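Local atomic coordinates of endoglucanase (Uncultured bacterium, PDB entry 3X17), a protein that probably hydrolyses internal beta-1,4-glucosidic bonds of cellulose, as a family 9 endoglucanase with an N-terminal Ig-like domain. Residues 184-189 with 374-379. Residues are numbered along the deposited sequence; the frame is centred on the assembly and turned at random.
Sequences VTTTAV and VSWVNP. With CA (calcium ion), chain E.
With chi1 at 63°, Trp-376 sets its CG between its own backbone N and carbonyl carbon, and the indole runs alongside Thr-186 and crosses Thr-185 at a slant. In Thr-185 (chi1 -54°) the methyl lies opposite the backbone N and faces the tryptophan, while OG1 hydrogen-bonds to Asp-274 and Gln-273. Thr-185 CG2 is 3.8 Å from Trp-376 CE3 and 3.6 Å from Trp-376 O. Thr-186 CG2 meets the pyrrole part of the same ring, 4.2 Å from Trp-376 CD1. The hydroxyl of Thr-186 is hydrogen-bonded to Asp-176. Both methyls approach the indole obliquely. Val-377 CG2 sits over one ring face, near the rim. Further along the helix, Val-189 CG1 packs 4.0 Å from Trp-376 CA and 4.1 Å from Pro-379 CB. No hydrogen bond joins the two segments. Within 374-379, Ser-375 N donates to Asn-378 O. The N-H of Asn-378 makes a nearly straight hydrogen bond to Ser-375 OG (N to OG 3.1 Å, 177°), forming an ST motif. Val-377 O binds the calcium ion at 2.4 Å; Asp-333, Asp-335, Asp-338 and Asp-339 provide other ligands. The contact thus packs the start of helix 184-200 against a calcium-binding loop in the (alpha/alpha)6 barrel of a family 9 glycoside hydrolase.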
loop_
_atom_site.group_PDB
_atom_site.type_symbol
_atom_site.label_atom_id
_atom_site.label_comp_id
_atom_site.label_asym_id
_atom_site.label_seq_id
_atom_site.Cartn_x
_atom_site.Cartn_y
_atom_site.Cartn_z
ATOM N N VAL A 184 5.726 -12.539 -7.758
ATOM C CA VAL A 184 5.201 -11.785 -8.883
ATOM C C VAL A 184 3.826 -11.145 -8.574
ATOM O O VAL A 184 3.478 -10.082 -9.124
ATOM C CB VAL A 184 5.090 -12.648 -10.138
ATOM C CG1 VAL A 184 4.153 -11.961 -11.149
ATOM C CG2 VAL A 184 6.465 -12.825 -10.772
ATOM N N THR A 185 3.090 -11.750 -7.647
ATOM C CA THR A 185 1.681 -11.442 -7.474
ATOM C C THR A 185 1.549 -10.085 -6.771
ATOM O O THR A 185 0.732 -9.254 -7.155
ATOM C CB THR A 185 0.959 -12.582 -6.678
ATOM O OG1 THR A 185 1.197 -13.848 -7.335
ATOM C CG2 THR A 185 -0.551 -12.331 -6.596
ATOM N N THR A 186 2.462 -9.808 -5.847
ATOM C CA THR A 186 2.502 -8.517 -5.164
ATOM C C THR A 186 3.343 -7.500 -5.928
ATOM O O THR A 186 3.033 -6.311 -5.914
ATOM C CB THR A 186 3.079 -8.653 -3.727
ATOM O OG1 THR A 186 4.220 -9.518 -3.772
ATOM C CG2 THR A 186 2.030 -9.228 -2.747
ATOM N N THR A 187 4.441 -7.951 -6.532
ATOM C CA THR A 187 5.325 -7.061 -7.270
ATOM C C THR A 187 4.586 -6.377 -8.401
ATOM O O THR A 187 4.764 -5.182 -8.616
ATOM C CB THR A 187 6.580 -7.793 -7.870
ATOM O OG1 THR A 187 7.428 -8.217 -6.806
ATOM C CG2 THR A 187 7.436 -6.823 -8.774
ATOM N N ALA A 188 3.747 -7.126 -9.112
ATOM C CA ALA A 188 3.030 -6.574 -10.248
ATOM C C ALA A 188 1.959 -5.562 -9.822
ATOM O O ALA A 188 1.929 -4.437 -10.341
ATOM C CB ALA A 188 2.454 -7.698 -11.130
ATOM N N VAL A 189 1.196 -5.855 -8.769
ATOM C CA VAL A 189 0.158 -4.891 -8.345
ATOM C C VAL A 189 0.791 -3.686 -7.670
ATOM O O VAL A 189 0.195 -2.603 -7.616
ATOM C CB VAL A 189 -0.925 -5.509 -7.410
ATOM C CG1 VAL A 189 -1.590 -6.705 -8.053
ATOM C CG2 VAL A 189 -0.378 -5.837 -6.004
ATOM N N VAL A 374 -8.143 -2.242 -4.535
ATOM C CA VAL A 374 -7.054 -2.929 -5.238
ATOM C C VAL A 374 -6.281 -3.815 -4.281
ATOM O O VAL A 374 -5.920 -3.382 -3.165
ATOM C CB VAL A 374 -6.106 -1.893 -5.867
ATOM C CG1 VAL A 374 -4.791 -2.551 -6.301
ATOM C CG2 VAL A 374 -6.830 -1.190 -7.027
ATOM N N SER A 375 -6.154 -5.091 -4.655
ATOM C CA SER A 375 -5.392 -6.070 -3.859
ATOM C C SER A 375 -4.699 -7.073 -4.802
ATOM O O SER A 375 -5.011 -7.114 -5.979
ATOM C CB SER A 375 -6.352 -6.834 -2.916
ATOM O OG SER A 375 -7.084 -7.799 -3.654
ATOM N N TRP A 376 -3.754 -7.859 -4.281
ATOM C CA TRP A 376 -3.110 -8.930 -5.059
ATOM C C TRP A 376 -4.056 -10.057 -5.477
ATOM O O TRP A 376 -3.759 -10.807 -6.414
ATOM C CB TRP A 376 -1.889 -9.498 -4.322
ATOM C CG TRP A 376 -2.190 -10.172 -2.999
ATOM C CD1 TRP A 376 -2.014 -9.636 -1.745
ATOM C CD2 TRP A 376 -2.607 -11.531 -2.790
ATOM N NE1 TRP A 376 -2.409 -10.539 -0.781
ATOM C CE2 TRP A 376 -2.767 -11.711 -1.391
ATOM C CE3 TRP A 376 -2.945 -12.581 -3.645
ATOM C CZ2 TRP A 376 -3.180 -12.924 -0.823
ATOM C CZ3 TRP A 376 -3.364 -13.804 -3.081
ATOM C CH2 TRP A 376 -3.470 -13.959 -1.680
ATOM N N VAL A 377 -5.216 -10.141 -4.840
ATOM C CA VAL A 377 -6.269 -11.057 -5.302
ATOM C C VAL A 377 -7.015 -10.467 -6.503
ATOM O O VAL A 377 -7.089 -11.084 -7.583
ATOM C CB VAL A 377 -7.255 -11.383 -4.172
ATOM C CG1 VAL A 377 -8.420 -12.212 -4.688
ATOM C CG2 VAL A 377 -6.536 -12.143 -3.032
ATOM N N ASN A 378 -7.535 -9.249 -6.306
ATOM C CA ASN A 378 -8.360 -8.567 -7.304
ATOM C C ASN A 378 -7.839 -7.153 -7.562
ATOM O O ASN A 378 -7.960 -6.280 -6.724
ATOM C CB ASN A 378 -9.807 -8.498 -6.820
ATOM C CG ASN A 378 -10.722 -7.846 -7.816
ATOM O OD1 ASN A 378 -10.281 -7.258 -8.799
ATOM N ND2 ASN A 378 -12.008 -7.901 -7.536
ATOM N N PRO A 379 -7.137 -6.966 -8.670
ATOM C CA PRO A 379 -6.578 -5.662 -9.010
ATOM C C PRO A 379 -7.491 -4.884 -9.989
ATOM O O PRO A 379 -7.094 -3.843 -10.528
ATOM C CB PRO A 379 -5.277 -6.046 -9.715
ATOM C CG PRO A 379 -5.622 -7.256 -10.438
ATOM C CD PRO A 379 -6.561 -8.037 -9.503
HETATM CA CA CA E . -7.349 -12.780 -9.277
HETATM O O HOH W 1 -9.560 -12.916 -8.141
#